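PDB 4NNB: OBCA, Oxalate Biosynthetic Component A from Burkholderia glumae, which combines a family-specific N-terminal domain with a TIM-barrel-type enzyme domain and is bound here to a magnesium ion and an oxaloacetate ion. Local coordinates for residues 22-27 / 242-247; 61-66 / 154-159; 26-31 / 236-241; 55-60 / 159-164. One frame throughout, in Å; residues are numbered along the deposited sequence.

Interaction 1: residues 22-27 / 242-247; sequences PFEATF and GVVTVG
Glu24 takes hold of Thr245 with both oxygens of its carboxylate, tying the loop that precedes strand 27-29 to the second arm of a β-hairpin built from strands 234-238 and 242-246. Here a strand N-H that points away from the hairpin partner takes a side-chain acceptor. Within the hairpin, Val244 and Val246 exchange backbone hydrogen bonds with Ile236 and Arg234, while the N-H of Thr245, between them, turns to the loop. That N donates to Glu24 OE1 at 2.7 Å, nearly straight at 169° and on the syn side, 20° out of the carboxylate plane. The hydroxyl serves the second oxygen: Thr245 OG1 donates to the syn lone pair of Glu24 OE2 at 2.5 Å. With OG1 beside its own backbone N (chi1 -52°), Thr245 offers both donors to one carboxylate, whose side chain meets the threonine's at about a right angle; two such donors would favour the ionised form of the acid. Beside this pair the chemistry turns apolar, with Ala25 CB 4.1 Å from Val244 CG2. A water completes the polar account, accepting from Ala25 N at 3.0 Å and donating to Val243 O at 2.5 Å.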
loop_
_atom_site.group_PDB
_atom_site.type_symbol
_atom_site.label_atom_id
_atom_site.label_comp_id
_atom_site.label_asym_id
_atom_site.label_seq_id
_atom_site.Cartn_x
_atom_site.Cartn_y
_atom_site.Cartn_z
ATOM N N PRO A 22 -14.101 -10.049 -0.920
ATOM C CA PRO A 22 -15.306 -9.435 -1.493
ATOM C C PRO A 22 -16.491 -10.392 -1.573
ATOM O O PRO A 22 -17.585 -9.963 -1.953
ATOM C CB PRO A 22 -14.869 -9.079 -2.919
ATOM C CG PRO A 22 -13.853 -10.109 -3.249
ATOM C CD PRO A 22 -13.107 -10.365 -1.961
ATOM N N PHE A 23 -16.280 -11.662 -1.247
ATOM C CA PHE A 23 -17.376 -12.622 -1.244
ATOM C C PHE A 23 -18.001 -12.777 0.139
ATOM O O PHE A 23 -18.936 -13.553 0.306
ATOM C CB PHE A 23 -16.911 -13.981 -1.766
ATOM C CG PHE A 23 -16.307 -13.923 -3.137
ATOM C CD1 PHE A 23 -17.100 -13.685 -4.252
ATOM C CD2 PHE A 23 -14.944 -14.103 -3.311
ATOM C CE1 PHE A 23 -16.536 -13.635 -5.522
ATOM C CE2 PHE A 23 -14.369 -14.046 -4.574
ATOM C CZ PHE A 23 -15.163 -13.816 -5.679
ATOM N N GLU A 24 -17.484 -12.049 1.125
ATOM C CA GLU A 24 -18.058 -12.083 2.469
ATOM C C GLU A 24 -19.048 -10.952 2.641
ATOM O O GLU A 24 -18.979 -9.948 1.928
ATOM C CB GLU A 24 -16.975 -12.016 3.569
ATOM C CG GLU A 24 -16.264 -13.360 3.806
ATOM C CD GLU A 24 -15.587 -13.492 5.185
ATOM O OE1 GLU A 24 -15.433 -12.489 5.919
ATOM O OE2 GLU A 24 -15.210 -14.635 5.529
ATOM N N ALA A 25 -19.971 -11.120 3.587
ATOM C CA ALA A 25 -20.956 -10.091 3.896
ATOM C C ALA A 25 -20.278 -8.771 4.228
ATOM O O ALA A 25 -19.206 -8.750 4.833
ATOM C CB ALA A 25 -21.829 -10.531 5.047
ATOM N N THR A 26 -20.914 -7.666 3.851
ATOM C CA THR A 26 -20.340 -6.351 4.098
ATOM C C THR A 26 -21.233 -5.511 4.990
ATOM O O THR A 26 -20.909 -4.365 5.307
ATOM C CB THR A 26 -20.065 -5.595 2.785
ATOM O OG1 THR A 26 -21.283 -5.485 2.028
ATOM C CG2 THR A 26 -19.015 -6.335 1.960
ATOM N N PHE A 27 -22.353 -6.090 5.407
ATOM C CA PHE A 27 -23.277 -5.409 6.308
ATOM C C PHE A 27 -23.908 -6.422 7.256
ATOM O O PHE A 27 -24.354 -7.498 6.837
ATOM C CB PHE A 27 -24.360 -4.670 5.515
ATOM C CG PHE A 27 -25.433 -4.035 6.372
ATOM C CD1 PHE A 27 -25.155 -2.921 7.155
ATOM C CD2 PHE A 27 -26.725 -4.541 6.371
ATOM C CE1 PHE A 27 -26.140 -2.333 7.937
ATOM C CE2 PHE A 27 -27.720 -3.957 7.152
ATOM C CZ PHE A 27 -27.427 -2.852 7.933
ATOM N N GLY A 242 -24.579 -15.570 7.838
ATOM C CA GLY A 242 -23.473 -16.424 7.450
ATOM C C GLY A 242 -22.189 -16.085 8.187
ATOM O O GLY A 242 -22.213 -15.439 9.236
ATOM N N VAL A 243 -21.061 -16.512 7.631
ATOM C CA VAL A 243 -19.777 -16.352 8.305
ATOM C C VAL A 243 -19.018 -15.107 7.845
ATOM O O VAL A 243 -18.912 -14.824 6.651
ATOM C CB VAL A 243 -18.887 -17.601 8.103
ATOM C CG1 VAL A 243 -17.578 -17.465 8.867
ATOM C CG2 VAL A 243 -19.634 -18.855 8.530
ATOM N N VAL A 244 -18.506 -14.360 8.812
ATOM C CA VAL A 244 -17.580 -13.280 8.554
ATOM C C VAL A 244 -16.229 -13.671 9.191
ATOM O O VAL A 244 -16.198 -14.237 10.286
ATOM C CB VAL A 244 -18.145 -11.948 9.099
ATOM C CG1 VAL A 244 -17.044 -10.964 9.397
ATOM C CG2 VAL A 244 -19.144 -11.350 8.092
ATOM N N THR A 245 -15.127 -13.413 8.489
ATOM C CA THR A 245 -13.789 -13.769 8.977
ATOM C C THR A 245 -13.036 -12.512 9.399
ATOM O O THR A 245 -12.906 -11.576 8.612
ATOM C CB THR A 245 -12.984 -14.468 7.875
ATOM O OG1 THR A 245 -13.750 -15.554 7.343
ATOM C CG2 THR A 245 -11.640 -14.993 8.398
ATOM N N VAL A 246 -12.551 -12.482 10.635
ATOM C CA VAL A 246 -11.773 -11.342 11.120
ATOM C C VAL A 246 -10.315 -11.720 11.418
ATOM O O VAL A 246 -9.981 -12.903 11.532
ATOM C CB VAL A 246 -12.406 -10.722 12.361
ATOM C CG1 VAL A 246 -13.809 -10.261 12.047
ATOM C CG2 VAL A 246 -12.442 -11.733 13.492
ATOM N N GLY A 247 -9.462 -10.706 11.543
ATOM C CA GLY A 247 -8.028 -10.900 11.718
ATOM C C GLY A 247 -7.261 -9.592 11.570
ATOM O O GLY A 247 -7.626 -8.745 10.753
HETATM O O HOH W 1 -20.337 -13.774 4.879
#

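Interaction 2: residues 61-66 / 154-159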
loop_
_atom_site.group_PDB
_atom_site.type_symbol
_atom_site.label_atom_id
_atom_site.label_comp_id
_atom_site.label_asym_id
_atom_site.label_seq_id
_atom_site.Cartn_x
_atom_site.Cartn_y
_atom_site.Cartn_z
ATOM N N GLY A 61 -29.088 2.657 4.431
ATOM C CA GLY A 61 -28.126 2.108 3.486
ATOM C C GLY A 61 -28.848 1.336 2.399
ATOM O O GLY A 61 -30.064 1.152 2.482
ATOM N N ARG A 62 -28.114 0.909 1.370
ATOM C CA ARG A 62 -28.661 -0.016 0.381
ATOM C C ARG A 62 -27.778 -1.258 0.285
ATOM O O ARG A 62 -26.543 -1.171 0.376
ATOM C CB ARG A 62 -28.813 0.643 -1.000
ATOM C CG ARG A 62 -29.799 1.808 -1.069
ATOM C CD ARG A 62 -31.249 1.345 -0.910
ATOM N NE ARG A 62 -32.189 2.464 -0.955
ATOM C CZ ARG A 62 -32.456 3.274 0.068
ATOM N NH1 ARG A 62 -31.851 3.114 1.243
ATOM N NH2 ARG A 62 -33.335 4.254 -0.082
ATOM N N LEU A 63 -28.420 -2.412 0.116
ATOM C CA LEU A 63 -27.709 -3.686 0.033
ATOM C C LEU A 63 -28.099 -4.398 -1.243
ATOM O O LEU A 63 -29.290 -4.555 -1.533
ATOM C CB LEU A 63 -28.041 -4.577 1.239
ATOM C CG LEU A 63 -27.544 -6.033 1.203
ATOM C CD1 LEU A 63 -26.025 -6.107 1.335
ATOM C CD2 LEU A 63 -28.207 -6.876 2.291
ATOM N N LEU A 64 -27.098 -4.791 -2.023
ATOM C CA LEU A 64 -27.316 -5.653 -3.171
ATOM C C LEU A 64 -26.856 -7.056 -2.782
ATOM O O LEU A 64 -25.661 -7.285 -2.540
ATOM C CB LEU A 64 -26.534 -5.151 -4.401
ATOM C CG LEU A 64 -26.738 -5.978 -5.680
ATOM C CD1 LEU A 64 -28.234 -6.030 -6.045
ATOM C CD2 LEU A 64 -25.888 -5.456 -6.854
ATOM N N GLN A 65 -27.798 -7.992 -2.723
ATOM C CA GLN A 65 -27.507 -9.314 -2.184
ATOM C C GLN A 65 -28.024 -10.435 -3.081
ATOM O O GLN A 65 -29.171 -10.408 -3.527
ATOM C CB GLN A 65 -28.077 -9.416 -0.767
ATOM C CG GLN A 65 -28.722 -10.742 -0.410
ATOM C CD GLN A 65 -29.113 -10.811 1.060
ATOM O OE1 GLN A 65 -29.569 -9.824 1.641
ATOM N NE2 GLN A 65 -28.929 -11.974 1.665
ATOM N N VAL A 66 -27.160 -11.406 -3.365
ATOM C CA VAL A 66 -27.532 -12.568 -4.169
ATOM C C VAL A 66 -26.954 -13.835 -3.547
ATOM O O VAL A 66 -25.752 -13.898 -3.269
ATOM C CB VAL A 66 -26.990 -12.486 -5.611
ATOM C CG1 VAL A 66 -27.356 -13.751 -6.377
ATOM C CG2 VAL A 66 -27.518 -11.264 -6.338
ATOM N N ARG A 154 -22.886 -14.950 -6.562
ATOM C CA ARG A 154 -23.235 -14.455 -5.229
ATOM C C ARG A 154 -22.543 -13.138 -4.879
ATOM O O ARG A 154 -21.495 -12.816 -5.434
ATOM C CB ARG A 154 -22.864 -15.501 -4.175
ATOM C CG ARG A 154 -23.258 -16.927 -4.536
ATOM C CD ARG A 154 -22.741 -17.914 -3.491
ATOM N NE ARG A 154 -23.095 -19.292 -3.817
ATOM C CZ ARG A 154 -24.195 -19.899 -3.383
ATOM N NH1 ARG A 154 -25.048 -19.248 -2.600
ATOM N NH2 ARG A 154 -24.441 -21.155 -3.728
ATOM N N GLN A 155 -23.134 -12.394 -3.944
ATOM C CA GLN A 155 -22.540 -11.166 -3.419
ATOM C C GLN A 155 -23.385 -10.628 -2.273
ATOM O O GLN A 155 -24.579 -10.923 -2.161
ATOM C CB GLN A 155 -22.433 -10.080 -4.505
ATOM C CG GLN A 155 -23.765 -9.415 -4.820
ATOM C CD GLN A 155 -23.758 -8.623 -6.111
ATOM O OE1 GLN A 155 -24.486 -8.946 -7.051
ATOM N NE2 GLN A 155 -22.949 -7.573 -6.158
ATOM N N HIS A 156 -22.755 -9.820 -1.431
ATOM C CA HIS A 156 -23.433 -9.172 -0.336
ATOM C C HIS A 156 -22.767 -7.820 -0.180
ATOM O O HIS A 156 -21.879 -7.642 0.663
ATOM C CB HIS A 156 -23.277 -10.005 0.935
ATOM C CG HIS A 156 -24.198 -9.596 2.037
ATOM N ND1 HIS A 156 -23.887 -8.600 2.933
ATOM C CD2 HIS A 156 -25.430 -10.047 2.375
ATOM C CE1 HIS A 156 -24.891 -8.453 3.785
ATOM N NE2 HIS A 156 -25.837 -9.314 3.463
ATOM N N HIS A 157 -23.190 -6.868 -1.007
ATOM C CA HIS A 157 -22.496 -5.591 -1.126
ATOM C C HIS A 157 -23.357 -4.414 -0.682
ATOM O O HIS A 157 -24.452 -4.193 -1.215
ATOM C CB HIS A 157 -21.984 -5.397 -2.560
ATOM C CG HIS A 157 -20.912 -6.370 -2.945
ATOM N ND1 HIS A 157 -20.594 -6.651 -4.256
ATOM C CD2 HIS A 157 -20.079 -7.120 -2.185
ATOM C CE1 HIS A 157 -19.616 -7.539 -4.287
ATOM N NE2 HIS A 157 -19.286 -7.840 -3.045
ATOM N N TYR A 158 -22.834 -3.661 0.287
ATOM C CA TYR A 158 -23.582 -2.607 0.973
ATOM C C TYR A 158 -23.000 -1.201 0.759
ATOM O O TYR A 158 -21.787 -1.000 0.805
ATOM C CB TYR A 158 -23.635 -2.943 2.471
ATOM C CG TYR A 158 -24.237 -1.886 3.378
ATOM C CD1 TYR A 158 -23.447 -0.894 3.946
ATOM C CD2 TYR A 158 -25.589 -1.903 3.691
ATOM C CE1 TYR A 158 -23.991 0.058 4.786
ATOM C CE2 TYR A 158 -26.147 -0.953 4.528
ATOM C CZ TYR A 158 -25.345 0.023 5.074
ATOM O OH TYR A 158 -25.900 0.967 5.911
ATOM N N LEU A 159 -23.881 -0.229 0.543
ATOM C CA LEU A 159 -23.496 1.178 0.489
ATOM C C LEU A 159 -24.113 1.889 1.710
ATOM O O LEU A 159 -25.290 1.704 1.992
ATOM C CB LEU A 159 -23.996 1.806 -0.815
ATOM C CG LEU A 159 -23.528 1.112 -2.099
ATOM C CD1 LEU A 159 -24.103 1.772 -3.348
ATOM C CD2 LEU A 159 -21.999 1.064 -2.171
HETATM O O HOH W 2 -28.213 0.934 6.953
#
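Leu63 lays its CD1 methyl over one face of the His156 imidazole, 3.7 Å from the ring centroid and 15° off the ring normal, while its CD2 comes within 3.6 Å of His156 NE2. With CG anti to its backbone N (chi1 171°), the leucine leans across to this diagonal neighbour and also brings CD1 to 4.1 Å from Tyr158 CB. The Tyr158 ring stacks on Phe27, and a water links its OH to Gly61 N. Behind these side chains runs regular antiparallel β-pairing: Arg62 with Leu159, Leu64 with His157 and Val66 with Gln155 are hydrogen-bonded pairs, each with two N-H···O bonds. Strand 62-66 also pairs, on its other edge, with strand 184-185, which makes it the middle of a three-stranded sheet. On the face carrying Leu64, the Gln155 amide lies against Leu64 CD2, 3.7 Å from NE2, and His157 is held by Pro22 O and Trp140. Packing thins toward the exposed end. Gln65 runs alongside His156 with amide and ring planes 69° apart and CD 4.0 Å from His156 CD2. Val66 CG2 stays 3.9 Å from Gln155 OE1, and the extended Arg154 leads away from strand 62-66, its NH1 bonded to Gly67 O.

Interaction 3: residues 26-31 / 236-241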
loop_
_atom_site.group_PDB
_atom_site.type_symbol
_atom_site.label_atom_id
_atom_site.label_comp_id
_atom_site.label_asym_id
_atom_site.label_seq_id
_atom_site.Cartn_x
_atom_site.Cartn_y
_atom_site.Cartn_z
ATOM N N THR A 26 -20.914 -7.666 3.851
ATOM C CA THR A 26 -20.340 -6.351 4.098
ATOM C C THR A 26 -21.233 -5.511 4.990
ATOM O O THR A 26 -20.909 -4.365 5.307
ATOM C CB THR A 26 -20.065 -5.595 2.785
ATOM O OG1 THR A 26 -21.283 -5.485 2.028
ATOM C CG2 THR A 26 -19.015 -6.335 1.960
ATOM N N PHE A 27 -22.353 -6.090 5.407
ATOM C CA PHE A 27 -23.277 -5.409 6.308
ATOM C C PHE A 27 -23.908 -6.422 7.256
ATOM O O PHE A 27 -24.354 -7.498 6.837
ATOM C CB PHE A 27 -24.360 -4.670 5.515
ATOM C CG PHE A 27 -25.433 -4.035 6.372
ATOM C CD1 PHE A 27 -25.155 -2.921 7.155
ATOM C CD2 PHE A 27 -26.725 -4.541 6.371
ATOM C CE1 PHE A 27 -26.140 -2.333 7.937
ATOM C CE2 PHE A 27 -27.720 -3.957 7.152
ATOM C CZ PHE A 27 -27.427 -2.852 7.933
ATOM N N ILE A 28 -23.912 -6.083 8.539
ATOM C CA ILE A 28 -24.529 -6.918 9.558
ATOM C C ILE A 28 -25.574 -6.082 10.262
ATOM O O ILE A 28 -25.239 -5.154 10.994
ATOM C CB ILE A 28 -23.495 -7.410 10.595
ATOM C CG1 ILE A 28 -22.382 -8.199 9.901
ATOM C CG2 ILE A 28 -24.170 -8.254 11.662
ATOM C CD1 ILE A 28 -21.190 -8.525 10.784
ATOM N N PRO A 29 -26.853 -6.397 10.027
ATOM C CA PRO A 29 -27.977 -5.687 10.656
ATOM C C PRO A 29 -27.998 -5.832 12.187
ATOM O O PRO A 29 -27.827 -6.937 12.704
ATOM C CB PRO A 29 -29.208 -6.362 10.037
ATOM C CG PRO A 29 -28.721 -7.697 9.546
ATOM C CD PRO A 29 -27.303 -7.470 9.122
ATOM N N SER A 30 -28.196 -4.716 12.885
ATOM C CA SER A 30 -28.222 -4.680 14.349
ATOM C C SER A 30 -29.167 -5.706 14.969
ATOM O O SER A 30 -28.810 -6.383 15.935
ATOM C CB SER A 30 -28.607 -3.285 14.842
ATOM O OG SER A 30 -27.507 -2.403 14.803
ATOM N N PHE A 31 -30.365 -5.824 14.407
ATOM C CA PHE A 31 -31.382 -6.686 14.993
ATOM C C PHE A 31 -30.966 -8.153 15.008
ATOM O O PHE A 31 -31.391 -8.912 15.878
ATOM C CB PHE A 31 -32.737 -6.494 14.306
ATOM C CG PHE A 31 -32.856 -7.170 12.973
ATOM C CD1 PHE A 31 -32.500 -6.504 11.811
ATOM C CD2 PHE A 31 -33.365 -8.458 12.877
ATOM C CE1 PHE A 31 -32.629 -7.114 10.577
ATOM C CE2 PHE A 31 -33.489 -9.080 11.649
ATOM C CZ PHE A 31 -33.123 -8.406 10.494
ATOM N N ILE A 236 -16.475 -15.798 12.512
ATOM C CA ILE A 236 -17.614 -15.441 13.351
ATOM C C ILE A 236 -18.913 -15.774 12.621
ATOM O O ILE A 236 -19.159 -15.266 11.529
ATOM C CB ILE A 236 -17.606 -13.941 13.703
ATOM C CG1 ILE A 236 -16.301 -13.556 14.399
ATOM C CG2 ILE A 236 -18.795 -13.586 14.586
ATOM C CD1 ILE A 236 -16.223 -12.087 14.765
ATOM N N GLU A 237 -19.743 -16.622 13.223
ATOM C CA GLU A 237 -20.975 -17.051 12.574
ATOM C C GLU A 237 -22.169 -16.233 13.055
ATOM O O GLU A 237 -22.361 -16.042 14.254
ATOM C CB GLU A 237 -21.217 -18.547 12.788
ATOM C CG GLU A 237 -22.389 -19.097 11.978
ATOM C CD GLU A 237 -22.144 -20.507 11.464
ATOM O OE1 GLU A 237 -22.357 -21.469 12.232
ATOM O OE2 GLU A 237 -21.738 -20.649 10.292
ATOM N N ILE A 238 -22.956 -15.739 12.105
ATOM C CA ILE A 238 -24.096 -14.877 12.410
ATOM C C ILE A 238 -25.353 -15.403 11.728
ATOM O O ILE A 238 -25.416 -15.468 10.501
ATOM C CB ILE A 238 -23.814 -13.429 11.973
ATOM C CG1 ILE A 238 -22.674 -12.848 12.818
ATOM C CG2 ILE A 238 -25.067 -12.575 12.091
ATOM C CD1 ILE A 238 -22.268 -11.444 12.443
ATOM N N PRO A 239 -26.354 -15.806 12.524
ATOM C CA PRO A 239 -27.575 -16.396 11.961
ATOM C C PRO A 239 -28.271 -15.440 11.002
ATOM O O PRO A 239 -28.224 -14.227 11.197
ATOM C CB PRO A 239 -28.446 -16.640 13.197
ATOM C CG PRO A 239 -27.473 -16.759 14.328
ATOM C CD PRO A 239 -26.379 -15.781 13.997
ATOM N N GLY A 240 -28.890 -15.986 9.961
ATOM C CA GLY A 240 -29.554 -15.166 8.966
ATOM C C GLY A 240 -28.582 -14.269 8.225
ATOM O O GLY A 240 -28.956 -13.196 7.747
ATOM N N LEU A 241 -27.328 -14.703 8.136
ATOM C CA LEU A 241 -26.308 -13.910 7.462
ATOM C C LEU A 241 -25.168 -14.771 6.952
ATOM O O LEU A 241 -24.824 -14.709 5.776
ATOM C CB LEU A 241 -25.768 -12.810 8.382
ATOM C CG LEU A 241 -25.092 -11.671 7.618
ATOM C CD1 LEU A 241 -26.056 -11.104 6.594
ATOM C CD2 LEU A 241 -24.634 -10.584 8.559
#
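Ile28 meets two residues of the hairpin at once, in both cases carbon to carbon. Its CD1 methyl lies 3.5 Å from Ile238 CD1, and its CG1 lies 3.5 Å from Leu241 CD2; both partners cross the isoleucine at about a right angle. CG1 of Ile28 stands anti to the carbonyl carbon (chi1 -58°), leaving CG2 to face the Ile238 methyl as well, with Ile28 CG2 3.8 Å from Ile238 CD1. Leu241 CD2 is the most shared group of the contact, for it also meets Pro29 at the CD corner of its ring, 4.1 Å away, and sits 3.5 Å from Phe27 O. That carbonyl oxygen is buried with no hydrogen-bond partner in the model. One shell further out, backbone bonds to Tyr190 set the position of Ile28, whose side chain also rests on Trp54 and on Leu49 of helix 41-51. The same helix receives Ile236 on Ile45, so it backs both segments. Gly240, with positive phi (63°), lets the chain turn back between Ile238 and Leu241. The result is a β-hairpin that presses the end of one arm and its turn against an edge strand, 27-29, of a separate three-stranded antiparallel sheet.

Interaction 4: residues 55-60 / 159-164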
loop_
_atom_site.group_PDB
_atom_site.type_symbol
_atom_site.label_atom_id
_atom_site.label_comp_id
_atom_site.label_asym_id
_atom_site.label_seq_id
_atom_site.Cartn_x
_atom_site.Cartn_y
_atom_site.Cartn_z
ATOM N N GLU A 55 -17.734 -0.532 10.968
ATOM C CA GLU A 55 -18.174 0.730 11.546
ATOM C C GLU A 55 -19.695 0.733 11.760
ATOM O O GLU A 55 -20.445 0.133 10.985
ATOM C CB GLU A 55 -17.712 1.907 10.669
ATOM C CG GLU A 55 -18.825 2.769 10.069
ATOM C CD GLU A 55 -18.289 3.832 9.108
ATOM O OE1 GLU A 55 -19.101 4.474 8.403
ATOM O OE2 GLU A 55 -17.053 4.026 9.065
ATOM N N VAL A 56 -20.144 1.381 12.833
ATOM C CA VAL A 56 -21.573 1.472 13.128
ATOM C C VAL A 56 -22.268 2.417 12.149
ATOM O O VAL A 56 -21.792 3.527 11.911
ATOM C CB VAL A 56 -21.825 1.953 14.583
ATOM C CG1 VAL A 56 -23.276 2.352 14.772
ATOM C CG2 VAL A 56 -21.441 0.865 15.576
ATOM N N VAL A 57 -23.388 1.976 11.577
ATOM C CA VAL A 57 -24.164 2.830 10.678
ATOM C C VAL A 57 -25.650 2.869 11.039
ATOM O O VAL A 57 -26.211 1.876 11.509
ATOM C CB VAL A 57 -24.013 2.396 9.195
ATOM C CG1 VAL A 57 -22.625 2.743 8.673
ATOM C CG2 VAL A 57 -24.309 0.909 9.040
ATOM N N PRO A 58 -26.289 4.025 10.827
ATOM C CA PRO A 58 -27.741 4.158 11.014
ATOM C C PRO A 58 -28.509 3.516 9.865
ATOM O O PRO A 58 -27.904 2.949 8.956
ATOM C CB PRO A 58 -27.955 5.675 10.989
ATOM C CG PRO A 58 -26.822 6.200 10.171
ATOM C CD PRO A 58 -25.650 5.315 10.510
ATOM N N ALA A 59 -29.833 3.607 9.902
ATOM C CA ALA A 59 -30.650 3.099 8.808
ATOM C C ALA A 59 -30.474 3.970 7.569
ATOM O O ALA A 59 -29.996 5.099 7.663
ATOM C CB ALA A 59 -32.114 3.038 9.214
ATOM N N GLY A 60 -30.848 3.436 6.409
ATOM C CA GLY A 60 -30.814 4.204 5.176
ATOM C C GLY A 60 -29.816 3.727 4.129
ATOM O O GLY A 60 -29.706 4.326 3.057
ATOM N N LEU A 159 -23.881 -0.229 0.543
ATOM C CA LEU A 159 -23.496 1.178 0.489
ATOM C C LEU A 159 -24.113 1.889 1.710
ATOM O O LEU A 159 -25.290 1.704 1.992
ATOM C CB LEU A 159 -23.996 1.806 -0.815
ATOM C CG LEU A 159 -23.528 1.112 -2.099
ATOM C CD1 LEU A 159 -24.103 1.772 -3.348
ATOM C CD2 LEU A 159 -21.999 1.064 -2.171
ATOM N N PRO A 160 -23.321 2.701 2.437
ATOM C CA PRO A 160 -23.776 3.337 3.688
ATOM C C PRO A 160 -24.742 4.507 3.474
ATOM O O PRO A 160 -24.755 5.095 2.391
ATOM C CB PRO A 160 -22.466 3.859 4.291
ATOM C CG PRO A 160 -21.635 4.189 3.097
ATOM C CD PRO A 160 -21.925 3.064 2.125
ATOM N N PRO A 161 -25.530 4.854 4.507
ATOM C CA PRO A 161 -26.534 5.922 4.409
ATOM C C PRO A 161 -25.990 7.235 3.846
ATOM O O PRO A 161 -26.661 7.843 3.029
ATOM C CB PRO A 161 -26.972 6.114 5.863
ATOM C CG PRO A 161 -26.828 4.760 6.459
ATOM C CD PRO A 161 -25.584 4.175 5.816
ATOM N N ALA A 162 -24.801 7.658 4.266
ATOM C CA ALA A 162 -24.226 8.918 3.784
ATOM C C ALA A 162 -23.984 8.921 2.271
ATOM O O ALA A 162 -24.137 9.951 1.608
ATOM C CB ALA A 162 -22.945 9.241 4.529
ATOM N N LEU A 163 -23.597 7.772 1.726
ATOM C CA LEU A 163 -23.436 7.652 0.282
ATOM C C LEU A 163 -24.801 7.674 -0.402
ATOM O O LEU A 163 -24.988 8.346 -1.414
ATOM C CB LEU A 163 -22.686 6.368 -0.069
ATOM C CG LEU A 163 -22.281 6.237 -1.537
ATOM C CD1 LEU A 163 -21.508 7.471 -1.960
ATOM C CD2 LEU A 163 -21.427 4.990 -1.735
ATOM N N ILE A 164 -25.756 6.936 0.160
ATOM C CA ILE A 164 -27.090 6.838 -0.419
ATOM C C ILE A 164 -27.790 8.193 -0.391
ATOM O O ILE A 164 -28.472 8.580 -1.348
ATOM C CB ILE A 164 -27.931 5.777 0.305
ATOM C CG1 ILE A 164 -27.319 4.392 0.083
ATOM C CG2 ILE A 164 -29.366 5.801 -0.185
ATOM C CD1 ILE A 164 -27.039 4.084 -1.396
#
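Pro161 points its ring into the bend of residues 57-60, where the first turn of helix 161-170 meets the loop leaving strand 55-57. Pro160 occupies the N-cap position of that helix, and Pro161, next in line, gives the loop an apolar ring instead of a donor. The ring is met along its rim. Its CD end faces the strand, 4.1 Å from Val57 CB. At the next ring atom, two carbonyl oxygens converge on CG, with Pro58 O 3.3 Å and Ala59 O 3.4 Å from it. The Pro58 ring approaches at a slant, neither alongside nor square on, and touches through a single pair of atoms, its CG 4.0 Å from Pro161 CG. One helical turn on, Ile164 receives the end of the loop. Its CA-CB bond heads for Gly60, but the outer chain bends off toward Leu175 of helix 172-180, so the contact falls to CB and the atoms attached to it. Trp191 of strand 189-191 packs against both Val57 and Pro160, touching both the strand and the residue before the helix. Gly60 adopts a phi of 114° that suits glycine, and this turn carries its carbonyl over the isoleucine: with CG2 anti to the backbone N, Gly60 O lies 3.6 Å from Ile164 CG2.

In the fold
All four contacts lie 22 to 29 Å from the centre of the chain, and their chemistry follows the elements they join and not burial alone. Interaction 3 is the buried one, has no hydrogen bond across it and rests on aliphatic packing; the other three are partly buried. Interaction 1 reaches the same hairpin from the same stretch of chain, yet uses a carboxylate and a water. Interaction 2 is strand pairing proper, and interaction 4 continues it at Leu159, where strand gives way to helix, with proline packing in place of hydrogen bonds. Thr26 joins the two groups through its hydroxyl, bonded to His156 O, while Phe27 also touches Val57 of interaction 4.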